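Local coordinates for glucosamine-6-phosphate deaminase (Thermotoga maritima, PDB 1J5X), which belongs to the SIS-domain proteins and folds into two alpha/beta halves, each built round a parallel beta sheet, at residues K260-F265 with L286-L291; F215-M220 with E229-C234; K202-I207 with Q316-Q321. All blocks are in the same frame, centred on the assembly; numbering follows the deposited sequence.

Contact 1 of 3, residues K260-F265 with L286-L291; sequences KGTLVF and LGATVL
The F265 ring carries L291 on one face: methyl CD2 sits 4.0 Å from the ring centroid and only 3° off the ring normal, a CH-pi contact centred on the ring. The other branch, CD1, comes to the rim, 3.8 Å from F265 CE1, and L291 CB lies equally close to F265 CD1. The two side chains run side by side and point the same way, as expected of residues paired in register on one face of a parallel sheet. L291 places CG anti to its own N (chi1 -170°); chi2 (147°) lies between staggered values, and with it CD2 is over the ring and CD1 at its rim. On the same face L263 and T289 pair next, CD1 of the leucine 3.6 Å from CG2 of the threonine; T289 OG1 takes no part in that touch and is hydrogen-bonded to H212 instead. Strands 262-267 and 289-293, with helix 273-285 between them, form a beta-alpha-beta unit, and the alternating bonds are those of parallel neighbours: T289 N gives to T262 O at 2.9 Å, V264 N to T289 O at 2.8 Å and L291 N to V264 O at the same length. V264 thus uses both its N and its O on the edge strand, and F265 and L263 turn theirs to strand 214-218. The opposite face holds V264 and V290, both of which touch L283 of the connecting helix; V264 CG2 also meets A288 CB at 4.1 Å. At the strand entrance, just past helix 273-285, G287 is the first residue to leave helical backbone angles, and its positive phi closes a Schellman motif; G287 O receives a CA-H...O contact from K260 CA.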
ATOM      1  N   LYS A 260     -26.250  -1.141  -8.708  1.00 34.52           N
ATOM      2  CA  LYS A 260     -25.814  -2.472  -9.052  1.00 34.21           C
ATOM      3  C   LYS A 260     -24.615  -2.216  -9.906  1.00 32.74           C
ATOM      4  O   LYS A 260     -24.656  -1.341 -10.772  1.00 37.29           O
ATOM      5  CB  LYS A 260     -26.908  -3.215  -9.873  1.00 37.63           C
ATOM      6  CG  LYS A 260     -26.445  -4.556 -10.433  1.00 43.43           C
ATOM      7  CD  LYS A 260     -27.611  -5.322 -11.075  1.00 47.44           C
ATOM      8  CE  LYS A 260     -28.544  -5.903  -9.993  1.00 49.89           C
ATOM      9  NZ  LYS A 260     -27.938  -7.055  -9.262  1.00 49.44           N
ATOM     10  N   GLY A 261     -23.536  -2.951  -9.672  1.00 28.94           N
ATOM     11  CA  GLY A 261     -22.333  -2.745 -10.442  1.00 28.34           C
ATOM     12  C   GLY A 261     -21.231  -2.181  -9.542  1.00 26.56           C
ATOM     13  O   GLY A 261     -20.065  -2.244  -9.876  1.00 25.67           O
ATOM     14  N   THR A 262     -21.616  -1.629  -8.402  1.00 25.90           N
ATOM     15  CA  THR A 262     -20.602  -1.110  -7.479  1.00 25.78           C
ATOM     16  C   THR A 262     -20.114  -2.277  -6.624  1.00 25.27           C
ATOM     17  O   THR A 262     -20.930  -3.022  -6.094  1.00 26.41           O
ATOM     18  CB  THR A 262     -21.177  -0.061  -6.542  1.00 27.34           C
ATOM     19  OG1 THR A 262     -21.621   1.064  -7.311  1.00 30.92           O
ATOM     20  CG2 THR A 262     -20.107   0.389  -5.539  1.00 27.91           C
ATOM     21  N   LEU A 263     -18.804  -2.421  -6.508  1.00 22.91           N
ATOM     22  CA  LEU A 263     -18.176  -3.480  -5.702  1.00 23.24           C
ATOM     23  C   LEU A 263     -17.375  -2.767  -4.594  1.00 24.40           C
ATOM     24  O   LEU A 263     -16.518  -1.945  -4.902  1.00 25.03           O
ATOM     25  CB  LEU A 263     -17.210  -4.315  -6.559  1.00 22.91           C
ATOM     26  CG  LEU A 263     -16.353  -5.413  -5.872  1.00 23.80           C
ATOM     27  CD1 LEU A 263     -17.268  -6.426  -5.209  1.00 23.12           C
ATOM     28  CD2 LEU A 263     -15.446  -6.098  -6.854  1.00 23.88           C
ATOM     29  N   VAL A 264     -17.649  -3.111  -3.326  1.00 22.73           N
ATOM     30  CA  VAL A 264     -16.958  -2.471  -2.203  1.00 22.02           C
ATOM     31  C   VAL A 264     -16.052  -3.475  -1.483  1.00 22.48           C
ATOM     32  O   VAL A 264     -16.501  -4.576  -1.173  1.00 22.68           O
ATOM     33  CB  VAL A 264     -17.996  -1.931  -1.186  1.00 23.58           C
ATOM     34  CG1 VAL A 264     -17.267  -1.208   0.002  1.00 20.88           C
ATOM     35  CG2 VAL A 264     -18.983  -0.994  -1.880  1.00 20.66           C
ATOM     36  N   PHE A 265     -14.783  -3.126  -1.222  1.00 17.97           N
ATOM     37  CA  PHE A 265     -13.898  -4.003  -0.448  1.00 20.44           C
ATOM     38  C   PHE A 265     -13.676  -3.183   0.801  1.00 22.23           C
ATOM     39  O   PHE A 265     -13.152  -2.061   0.743  1.00 19.39           O
ATOM     40  CB  PHE A 265     -12.563  -4.221  -1.108  1.00 19.99           C
ATOM     41  CG  PHE A 265     -12.502  -5.447  -1.978  1.00 21.60           C
ATOM     42  CD1 PHE A 265     -13.627  -5.863  -2.701  1.00 21.64           C
ATOM     43  CD2 PHE A 265     -11.311  -6.124  -2.155  1.00 22.82           C
ATOM     44  CE1 PHE A 265     -13.532  -6.975  -3.604  1.00 19.86           C
ATOM     45  CE2 PHE A 265     -11.224  -7.246  -3.071  1.00 24.16           C
ATOM     46  CZ  PHE A 265     -12.362  -7.632  -3.770  1.00 20.75           C
ATOM     47  N   LEU A 286     -28.593  -0.647  -1.434  1.00 34.79           N
ATOM     48  CA  LEU A 286     -28.562   0.342  -2.493  1.00 32.59           C
ATOM     49  C   LEU A 286     -28.067  -0.308  -3.759  1.00 30.93           C
ATOM     50  O   LEU A 286     -27.956   0.354  -4.793  1.00 32.14           O
ATOM     51  CB  LEU A 286     -27.618   1.499  -2.112  1.00 34.48           C
ATOM     52  CG  LEU A 286     -28.000   2.197  -0.809  1.00 35.48           C
ATOM     53  CD1 LEU A 286     -26.971   3.292  -0.481  1.00 33.36           C
ATOM     54  CD2 LEU A 286     -29.394   2.777  -0.929  1.00 36.89           C
ATOM     55  N   GLY A 287     -27.729  -1.603  -3.700  1.00 28.58           N
ATOM     56  CA  GLY A 287     -27.285  -2.264  -4.903  1.00 27.91           C
ATOM     57  C   GLY A 287     -25.849  -2.729  -4.974  1.00 25.71           C
ATOM     58  O   GLY A 287     -25.452  -3.438  -5.875  1.00 26.81           O
ATOM     59  N   ALA A 288     -25.037  -2.338  -4.014  1.00 27.71           N
ATOM     60  CA  ALA A 288     -23.639  -2.757  -4.076  1.00 25.92           C
ATOM     61  C   ALA A 288     -23.395  -4.213  -3.675  1.00 25.99           C
ATOM     62  O   ALA A 288     -24.176  -4.798  -2.964  1.00 26.09           O
ATOM     63  CB  ALA A 288     -22.789  -1.870  -3.115  1.00 24.00           C
ATOM     64  N   THR A 289     -22.290  -4.741  -4.148  1.00 25.80           N
ATOM     65  CA  THR A 289     -21.816  -6.055  -3.744  1.00 26.70           C
ATOM     66  C   THR A 289     -20.727  -5.647  -2.706  1.00 28.28           C
ATOM     67  O   THR A 289     -19.849  -4.845  -3.024  1.00 26.42           O
ATOM     68  CB  THR A 289     -21.107  -6.746  -4.889  1.00 29.92           C
ATOM     69  OG1 THR A 289     -22.061  -7.052  -5.925  1.00 30.26           O
ATOM     70  CG2 THR A 289     -20.444  -7.984  -4.420  1.00 31.11           C
ATOM     71  N   VAL A 290     -20.778  -6.191  -1.502  1.00 25.56           N
ATOM     72  CA  VAL A 290     -19.772  -5.832  -0.490  1.00 25.21           C
ATOM     73  C   VAL A 290     -19.007  -7.031  -0.042  1.00 24.68           C
ATOM     74  O   VAL A 290     -19.607  -8.113   0.209  1.00 24.24           O
ATOM     75  CB  VAL A 290     -20.418  -5.226   0.717  1.00 24.02           C
ATOM     76  CG1 VAL A 290     -19.316  -4.861   1.768  1.00 25.54           C
ATOM     77  CG2 VAL A 290     -21.295  -4.022   0.298  1.00 25.52           C
ATOM     78  N   LEU A 291     -17.688  -6.869   0.001  1.00 21.39           N
ATOM     79  CA  LEU A 291     -16.771  -7.907   0.436  1.00 23.93           C
ATOM     80  C   LEU A 291     -15.955  -7.365   1.629  1.00 23.96           C
ATOM     81  O   LEU A 291     -15.402  -6.248   1.570  1.00 23.41           O
ATOM     82  CB  LEU A 291     -15.853  -8.274  -0.711  1.00 25.37           C
ATOM     83  CG  LEU A 291     -14.965  -9.493  -0.538  1.00 29.53           C
ATOM     84  CD1 LEU A 291     -14.762 -10.201  -1.905  1.00 32.68           C
ATOM     85  CD2 LEU A 291     -13.626  -9.017   0.025  1.00 33.65           C
TER

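Contact 2 of 3, residues F215-M220 with E229-C234; sequences FVFLGM and ESALKC
F217, C234 and S230 carry most of this strand-to-helix contact, and the ring of F217 is its centre. CB of S230 stands over one face of that ring, 3.8 Å from the centroid and shifted towards the rim, so that its nearest ring atom is F217 CD1 at 3.4 Å. The hydroxyl is turned elsewhere: with OG beside the backbone N (chi1 -71°), it bonds to V226 O one turn earlier in the helix, which satisfies a buried polar atom and gives the carbon side of the serine to the phenylalanine. A231 comes to F217 obliquely, its CA 3.6 Å from F217 CD2 and its CB nearly as close, which brings helix backbone against the aromatic carbons. One turn further along the helix, C234 reaches between two phenylalanines of alternate strand positions. Its SG is 3.8 Å from F217 CZ and equally near F215 CD2, and it lies 5.0 Å from either ring centroid, an oblique sulfur-aromatic contact in both cases. CB of C234 meets F215 near the plane of the ring, at its edge, 3.7 Å from CD2. The two segments meet through carbon and sulfur at their closest points, with no hydrogen bond between them. Strand 214-218 and helix 222-238 run nearly antiparallel, their short segments at 159°, as the first two elements of a beta-alpha-beta unit that ends in strand 241-245. S242 of that strand touches A231 and C234, strand 262-267 pairs with strand 214-218 on its other side, and helix 313-326 closes in with A315 on F217 and S230 and with L318 on F215.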
ATOM      1  N   PHE A 215     -15.384   0.220  -8.492  1.00 23.66           N
ATOM      2  CA  PHE A 215     -14.782  -0.377  -7.284  1.00 23.27           C
ATOM      3  C   PHE A 215     -14.550   0.703  -6.212  1.00 24.32           C
ATOM      4  O   PHE A 215     -13.984   1.773  -6.517  1.00 22.34           O
ATOM      5  CB  PHE A 215     -13.435  -0.995  -7.616  1.00 22.75           C
ATOM      6  CG  PHE A 215     -13.486  -2.141  -8.606  1.00 20.11           C
ATOM      7  CD1 PHE A 215     -14.699  -2.744  -8.944  1.00 23.24           C
ATOM      8  CD2 PHE A 215     -12.330  -2.605  -9.163  1.00 20.21           C
ATOM      9  CE1 PHE A 215     -14.709  -3.817  -9.856  1.00 24.02           C
ATOM     10  CE2 PHE A 215     -12.313  -3.682 -10.073  1.00 23.90           C
ATOM     11  CZ  PHE A 215     -13.512  -4.276 -10.417  1.00 20.92           C
ATOM     12  N   VAL A 216     -14.902   0.380  -4.961  1.00 20.82           N
ATOM     13  CA  VAL A 216     -14.762   1.316  -3.835  1.00 22.06           C
ATOM     14  C   VAL A 216     -13.970   0.556  -2.764  1.00 22.94           C
ATOM     15  O   VAL A 216     -14.306  -0.608  -2.480  1.00 21.58           O
ATOM     16  CB  VAL A 216     -16.155   1.680  -3.315  1.00 22.65           C
ATOM     17  CG1 VAL A 216     -16.086   2.524  -2.034  1.00 23.69           C
ATOM     18  CG2 VAL A 216     -16.953   2.432  -4.430  1.00 19.08           C
ATOM     19  N   PHE A 217     -12.908   1.171  -2.231  1.00 17.46           N
ATOM     20  CA  PHE A 217     -12.059   0.559  -1.199  1.00 20.02           C
ATOM     21  C   PHE A 217     -12.174   1.384   0.076  1.00 17.68           C
ATOM     22  O   PHE A 217     -11.866   2.576   0.091  1.00 17.73           O
ATOM     23  CB  PHE A 217     -10.649   0.482  -1.769  1.00 21.41           C
ATOM     24  CG  PHE A 217     -10.582  -0.414  -2.981  1.00 21.70           C
ATOM     25  CD1 PHE A 217     -10.484  -1.781  -2.796  1.00 20.33           C
ATOM     26  CD2 PHE A 217     -10.665   0.102  -4.291  1.00 21.05           C
ATOM     27  CE1 PHE A 217     -10.445  -2.680  -3.883  1.00 23.02           C
ATOM     28  CE2 PHE A 217     -10.641  -0.775  -5.409  1.00 23.68           C
ATOM     29  CZ  PHE A 217     -10.521  -2.164  -5.202  1.00 18.47           C
ATOM     30  N   LEU A 218     -12.639   0.753   1.165  1.00 17.78           N
ATOM     31  CA  LEU A 218     -12.874   1.480   2.405  1.00 14.97           C
ATOM     32  C   LEU A 218     -11.988   0.980   3.523  1.00 15.99           C
ATOM     33  O   LEU A 218     -11.838  -0.223   3.669  1.00 14.99           O
ATOM     34  CB  LEU A 218     -14.346   1.298   2.823  1.00 16.19           C
ATOM     35  CG  LEU A 218     -15.472   1.728   1.865  1.00 18.58           C
ATOM     36  CD1 LEU A 218     -16.857   1.632   2.625  1.00 18.80           C
ATOM     37  CD2 LEU A 218     -15.226   3.230   1.464  1.00 17.39           C
ATOM     38  N   GLY A 219     -11.403   1.888   4.285  1.00 16.82           N
ATOM     39  CA  GLY A 219     -10.584   1.452   5.430  1.00 16.88           C
ATOM     40  C   GLY A 219     -10.146   2.678   6.210  1.00 19.18           C
ATOM     41  O   GLY A 219     -10.056   3.771   5.636  1.00 16.78           O
HETATM   42  N   MSE A 220      -9.879   2.523   7.511  1.00 17.82           N
HETATM   43  CA  MSE A 220      -9.413   3.650   8.305  1.00 16.61           C
HETATM   44  C   MSE A 220      -7.915   3.625   8.576  1.00 16.99           C
HETATM   45  O   MSE A 220      -7.315   2.546   8.670  1.00 15.96           O
HETATM   46  CB  MSE A 220     -10.100   3.661   9.703  1.00 17.98           C
HETATM   47  CG  MSE A 220     -11.606   3.858   9.554  1.00 17.75           C
HETATM   48 SE   MSE A 220     -12.262   3.881  11.462  1.00 29.03          SE
HETATM   49  CE  MSE A 220     -14.081   4.722  11.176  1.00 18.78           C
ATOM     50  N   GLU A 229      -4.012   2.427  -2.142  1.00 16.62           N
ATOM     51  CA  GLU A 229      -3.171   1.581  -2.956  1.00 18.79           C
ATOM     52  C   GLU A 229      -4.084   0.554  -3.700  1.00 21.02           C
ATOM     53  O   GLU A 229      -3.892   0.317  -4.912  1.00 19.07           O
ATOM     54  CB  GLU A 229      -2.129   0.835  -2.089  1.00 19.02           C
ATOM     55  CG  GLU A 229      -1.249  -0.218  -2.827  1.00 22.15           C
ATOM     56  CD  GLU A 229      -0.374   0.344  -3.972  1.00 23.51           C
ATOM     57  OE1 GLU A 229      -0.438   1.570  -4.233  1.00 24.01           O
ATOM     58  OE2 GLU A 229       0.360  -0.456  -4.573  1.00 23.66           O
ATOM     59  N   SER A 230      -5.112   0.039  -3.014  1.00 17.97           N
ATOM     60  CA  SER A 230      -5.995  -0.941  -3.682  1.00 18.93           C
ATOM     61  C   SER A 230      -6.662  -0.303  -4.941  1.00 18.99           C
ATOM     62  O   SER A 230      -6.709  -0.900  -6.046  1.00 21.58           O
ATOM     63  CB  SER A 230      -7.065  -1.385  -2.724  1.00 17.56           C
ATOM     64  OG  SER A 230      -6.458  -2.207  -1.715  1.00 19.33           O
ATOM     65  N   ALA A 231      -7.176   0.896  -4.778  1.00 17.43           N
ATOM     66  CA  ALA A 231      -7.813   1.551  -5.917  1.00 19.81           C
ATOM     67  C   ALA A 231      -6.843   1.741  -7.049  1.00 20.96           C
ATOM     68  O   ALA A 231      -7.181   1.506  -8.224  1.00 19.93           O
ATOM     69  CB  ALA A 231      -8.444   2.904  -5.466  1.00 19.49           C
ATOM     70  N   LEU A 232      -5.603   2.092  -6.732  1.00 18.21           N
ATOM     71  CA  LEU A 232      -4.650   2.338  -7.793  1.00 20.35           C
ATOM     72  C   LEU A 232      -4.333   1.046  -8.559  1.00 23.38           C
ATOM     73  O   LEU A 232      -4.127   1.046  -9.808  1.00 20.96           O
ATOM     74  CB  LEU A 232      -3.364   2.962  -7.202  1.00 20.25           C
ATOM     75  CG  LEU A 232      -2.235   3.148  -8.211  1.00 23.68           C
ATOM     76  CD1 LEU A 232      -2.759   4.150  -9.225  1.00 23.02           C
ATOM     77  CD2 LEU A 232      -0.958   3.719  -7.604  1.00 21.07           C
ATOM     78  N   LYS A 233      -4.264  -0.081  -7.839  1.00 19.45           N
ATOM     79  CA  LYS A 233      -3.988  -1.348  -8.542  1.00 21.37           C
ATOM     80  C   LYS A 233      -5.094  -1.646  -9.539  1.00 20.89           C
ATOM     81  O   LYS A 233      -4.806  -2.101 -10.658  1.00 23.65           O
ATOM     82  CB  LYS A 233      -3.892  -2.528  -7.557  1.00 20.71           C
ATOM     83  CG  LYS A 233      -2.914  -2.390  -6.387  1.00 22.19           C
ATOM     84  CD  LYS A 233      -1.445  -2.306  -6.776  1.00 18.94           C
ATOM     85  CE  LYS A 233      -1.020  -0.884  -7.324  1.00 20.42           C
ATOM     86  NZ  LYS A 233       0.462  -0.615  -7.098  1.00 21.84           N
ATOM     87  N   CYS A 234      -6.339  -1.427  -9.163  1.00 20.73           N
ATOM     88  CA  CYS A 234      -7.417  -1.735 -10.097  1.00 21.98           C
ATOM     89  C   CYS A 234      -7.519  -0.740 -11.204  1.00 24.13           C
ATOM     90  O   CYS A 234      -8.011  -1.080 -12.297  1.00 21.53           O
ATOM     91  CB  CYS A 234      -8.735  -1.844  -9.408  1.00 20.18           C
ATOM     92  SG  CYS A 234      -8.702  -3.319  -8.273  1.00 23.42           S
TER

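Contact 3 of 3, residues K202-I207 with Q316-Q321; sequences KVIEKI and QILGYQ
I204, of helix 184-205, contributes most of what segment 202-207 buries here, sending its two branches to different residues of helix 313-326. CD1, at the end of the longer branch, meets I317 CG2 at 3.7 Å, the two isoleucines crossing at a slant. The shorter branch, CG2, lies anti to the backbone N and comes to 4.0 Å from L318 CD1, where the side chains cross at about a right angle; it also has Q321 OE1 at 3.7 Å. This is helix-to-helix packing on one side of the parallel sheet that contains strands 214-218 and 262-267: F265 of strand 262-267 lies against both I204 and L318. At E205 the touch changes character. Q321 is extended beyond CG, and its amide end as modelled puts OE1 3.4 Å from E205 CA and 3.5 Å from E205 N, but the angle at that N-H is too poor for a hydrogen bond. The amide nitrogen NE2 has a weak hydrogen bond to W201 O, although which end of the amide is oxygen and which nitrogen is not secure. E205 OE1 likewise reaches back weakly to W201 NE1.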
ATOM      1  N   LYS A 202      -9.827 -17.487  -4.399  1.00 31.52           N
ATOM      2  CA  LYS A 202     -11.079 -18.224  -4.568  1.00 31.87           C
ATOM      3  C   LYS A 202     -12.333 -17.430  -4.262  1.00 30.87           C
ATOM      4  O   LYS A 202     -13.350 -17.600  -4.940  1.00 30.59           O
ATOM      5  CB  LYS A 202     -11.047 -19.553  -3.765  1.00 35.35           C
ATOM      6  CG  LYS A 202     -10.856 -19.394  -2.254  1.00 43.68           C
ATOM      7  CD  LYS A 202     -12.125 -18.907  -1.497  1.00 46.08           C
ATOM      8  CE  LYS A 202     -13.277 -19.943  -1.506  1.00 49.26           C
ATOM      9  NZ  LYS A 202     -14.602 -19.379  -1.048  1.00 48.96           N
ATOM     10  N   VAL A 203     -12.287 -16.571  -3.248  1.00 28.93           N
ATOM     11  CA  VAL A 203     -13.420 -15.734  -2.910  1.00 26.81           C
ATOM     12  C   VAL A 203     -13.686 -14.734  -4.058  1.00 25.85           C
ATOM     13  O   VAL A 203     -14.837 -14.493  -4.432  1.00 26.48           O
ATOM     14  CB  VAL A 203     -13.139 -14.907  -1.601  1.00 25.81           C
ATOM     15  CG1 VAL A 203     -14.161 -13.817  -1.431  1.00 27.76           C
ATOM     16  CG2 VAL A 203     -13.106 -15.861  -0.348  1.00 27.16           C
ATOM     17  N   ILE A 204     -12.628 -14.147  -4.606  1.00 24.27           N
ATOM     18  CA  ILE A 204     -12.803 -13.140  -5.655  1.00 24.47           C
ATOM     19  C   ILE A 204     -13.235 -13.817  -6.987  1.00 27.67           C
ATOM     20  O   ILE A 204     -13.962 -13.240  -7.784  1.00 25.17           O
ATOM     21  CB  ILE A 204     -11.512 -12.308  -5.820  1.00 25.94           C
ATOM     22  CG1 ILE A 204     -11.223 -11.547  -4.502  1.00 27.88           C
ATOM     23  CG2 ILE A 204     -11.682 -11.257  -6.997  1.00 25.38           C
ATOM     24  CD1 ILE A 204      -9.844 -10.873  -4.414  1.00 24.99           C
ATOM     25  N   GLU A 205     -12.816 -15.056  -7.195  1.00 27.78           N
ATOM     26  CA  GLU A 205     -13.237 -15.774  -8.400  1.00 30.92           C
ATOM     27  C   GLU A 205     -14.785 -15.912  -8.481  1.00 30.23           C
ATOM     28  O   GLU A 205     -15.340 -16.051  -9.565  1.00 29.41           O
ATOM     29  CB  GLU A 205     -12.598 -17.143  -8.380  1.00 34.07           C
ATOM     30  CG  GLU A 205     -12.228 -17.666  -9.714  1.00 41.93           C
ATOM     31  CD  GLU A 205     -11.303 -18.872  -9.585  1.00 44.24           C
ATOM     32  OE1 GLU A 205     -10.436 -19.015 -10.475  1.00 47.36           O
ATOM     33  OE2 GLU A 205     -11.437 -19.653  -8.605  1.00 45.64           O
ATOM     34  N   LYS A 206     -15.468 -15.887  -7.342  1.00 28.17           N
ATOM     35  CA  LYS A 206     -16.925 -16.038  -7.277  1.00 30.90           C
ATOM     36  C   LYS A 206     -17.699 -14.778  -7.583  1.00 31.62           C
ATOM     37  O   LYS A 206     -18.908 -14.806  -7.718  1.00 31.72           O
ATOM     38  CB  LYS A 206     -17.352 -16.541  -5.897  1.00 31.68           C
ATOM     39  CG  LYS A 206     -16.892 -17.970  -5.546  1.00 35.45           C
ATOM     40  CD  LYS A 206     -17.365 -18.367  -4.156  1.00 40.62           C
ATOM     41  CE  LYS A 206     -16.971 -19.825  -3.791  1.00 44.43           C
ATOM     42  NZ  LYS A 206     -16.986 -20.796  -4.962  1.00 49.28           N
ATOM     43  N   ILE A 207     -16.997 -13.645  -7.656  1.00 32.11           N
ATOM     44  CA  ILE A 207     -17.668 -12.391  -7.967  1.00 30.38           C
ATOM     45  C   ILE A 207     -17.922 -12.337  -9.471  1.00 28.85           C
ATOM     46  O   ILE A 207     -17.066 -12.705 -10.267  1.00 30.00           O
ATOM     47  CB  ILE A 207     -16.801 -11.118  -7.579  1.00 28.44           C
ATOM     48  CG1 ILE A 207     -16.429 -11.183  -6.095  1.00 30.00           C
ATOM     49  CG2 ILE A 207     -17.611  -9.824  -7.893  1.00 28.26           C
ATOM     50  CD1 ILE A 207     -15.362 -10.169  -5.638  1.00 28.36           C
ATOM     51  N   GLN A 316      -5.101  -6.515  -5.461  1.00 18.26           N
ATOM     52  CA  GLN A 316      -4.200  -6.849  -6.587  1.00 20.69           C
ATOM     53  C   GLN A 316      -4.825  -8.032  -7.367  1.00 23.63           C
ATOM     54  O   GLN A 316      -4.724  -8.097  -8.569  1.00 21.68           O
ATOM     55  CB  GLN A 316      -2.865  -7.337  -6.093  1.00 21.03           C
ATOM     56  CG  GLN A 316      -1.997  -6.305  -5.362  1.00 23.45           C
ATOM     57  CD  GLN A 316      -0.791  -6.970  -4.709  1.00 26.34           C
ATOM     58  OE1 GLN A 316      -0.227  -7.865  -5.265  1.00 25.85           O
ATOM     59  NE2 GLN A 316      -0.391  -6.517  -3.524  1.00 27.69           N
ATOM     60  N   ILE A 317      -5.410  -8.990  -6.636  1.00 22.37           N
ATOM     61  CA  ILE A 317      -6.061 -10.138  -7.270  1.00 23.29           C
ATOM     62  C   ILE A 317      -7.338  -9.680  -7.994  1.00 24.82           C
ATOM     63  O   ILE A 317      -7.637 -10.161  -9.096  1.00 24.68           O
ATOM     64  CB  ILE A 317      -6.365 -11.269  -6.194  1.00 22.85           C
ATOM     65  CG1 ILE A 317      -5.052 -11.872  -5.730  1.00 20.73           C
ATOM     66  CG2 ILE A 317      -7.342 -12.338  -6.756  1.00 24.55           C
ATOM     67  CD1 ILE A 317      -5.210 -12.883  -4.513  1.00 23.57           C
ATOM     68  N   LEU A 318      -8.077  -8.755  -7.398  1.00 21.43           N
ATOM     69  CA  LEU A 318      -9.265  -8.229  -8.043  1.00 25.05           C
ATOM     70  C   LEU A 318      -8.818  -7.551  -9.341  1.00 25.74           C
ATOM     71  O   LEU A 318      -9.397  -7.792 -10.414  1.00 23.78           O
ATOM     72  CB  LEU A 318      -9.954  -7.194  -7.155  1.00 23.32           C
ATOM     73  CG  LEU A 318     -11.157  -6.494  -7.813  1.00 24.21           C
ATOM     74  CD1 LEU A 318     -12.331  -7.502  -8.136  1.00 23.90           C
ATOM     75  CD2 LEU A 318     -11.670  -5.469  -6.835  1.00 22.89           C
ATOM     76  N   GLY A 319      -7.753  -6.756  -9.255  1.00 24.42           N
ATOM     77  CA  GLY A 319      -7.318  -6.035 -10.446  1.00 27.22           C
ATOM     78  C   GLY A 319      -6.965  -7.016 -11.557  1.00 27.78           C
ATOM     79  O   GLY A 319      -7.360  -6.838 -12.742  1.00 25.63           O
ATOM     80  N   TYR A 320      -6.193  -8.033 -11.185  1.00 25.34           N
ATOM     81  CA  TYR A 320      -5.750  -9.029 -12.164  1.00 26.50           C
ATOM     82  C   TYR A 320      -6.946  -9.754 -12.795  1.00 29.26           C
ATOM     83  O   TYR A 320      -7.117  -9.795 -14.026  1.00 28.38           O
ATOM     84  CB  TYR A 320      -4.822 -10.025 -11.516  1.00 28.33           C
ATOM     85  CG  TYR A 320      -4.299 -11.020 -12.533  1.00 31.07           C
ATOM     86  CD1 TYR A 320      -5.019 -12.170 -12.849  1.00 30.18           C
ATOM     87  CD2 TYR A 320      -3.119 -10.758 -13.234  1.00 31.74           C
ATOM     88  CE1 TYR A 320      -4.566 -13.040 -13.846  1.00 32.39           C
ATOM     89  CE2 TYR A 320      -2.668 -11.610 -14.231  1.00 33.91           C
ATOM     90  CZ  TYR A 320      -3.394 -12.744 -14.535  1.00 34.74           C
ATOM     91  OH  TYR A 320      -2.931 -13.565 -15.573  1.00 38.52           O
ATOM     92  N   GLN A 321      -7.792 -10.306 -11.957  1.00 28.71           N
ATOM     93  CA  GLN A 321      -8.935 -11.033 -12.474  1.00 30.66           C
ATOM     94  C   GLN A 321      -9.844 -10.141 -13.298  1.00 30.92           C
ATOM     95  O   GLN A 321     -10.414 -10.592 -14.312  1.00 30.60           O
ATOM     96  CB  GLN A 321      -9.718 -11.700 -11.312  1.00 28.74           C
ATOM     97  CG  GLN A 321      -8.884 -12.815 -10.612  1.00 31.75           C
ATOM     98  CD  GLN A 321      -9.720 -13.681  -9.654  1.00 31.68           C
ATOM     99  OE1 GLN A 321     -11.036 -13.600  -9.784  1.00 29.04           O
ATOM    100  NE2 GLN A 321      -9.172 -14.393  -8.795  1.00 33.35           N
TER

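In the fold
All three contacts bury mainly hydrophobic groups in the half of the chain built on the sheet of strands 241-245, 214-218, 262-267 and 289-293. Contact 1 is strand on strand and relies on backbone hydrogen bonds, whereas contacts 2 and 3 have no hydrogen bond between their segments and rest mainly on side-chain packing, helix against sheet in one and helix against helix in the other. Contact 2 is buried throughout; contacts 1 and 3 each reach the surface at one end, at K260 and E205. L318 of contact 3 touches L263 and F265 of contact 1 and F215, F217 and C234 of contact 2. Contacts 1 and 2 also share the sheet directly, through probable backbone hydrogen bonds from V216 N to L263 O and from F265 N to V216 O.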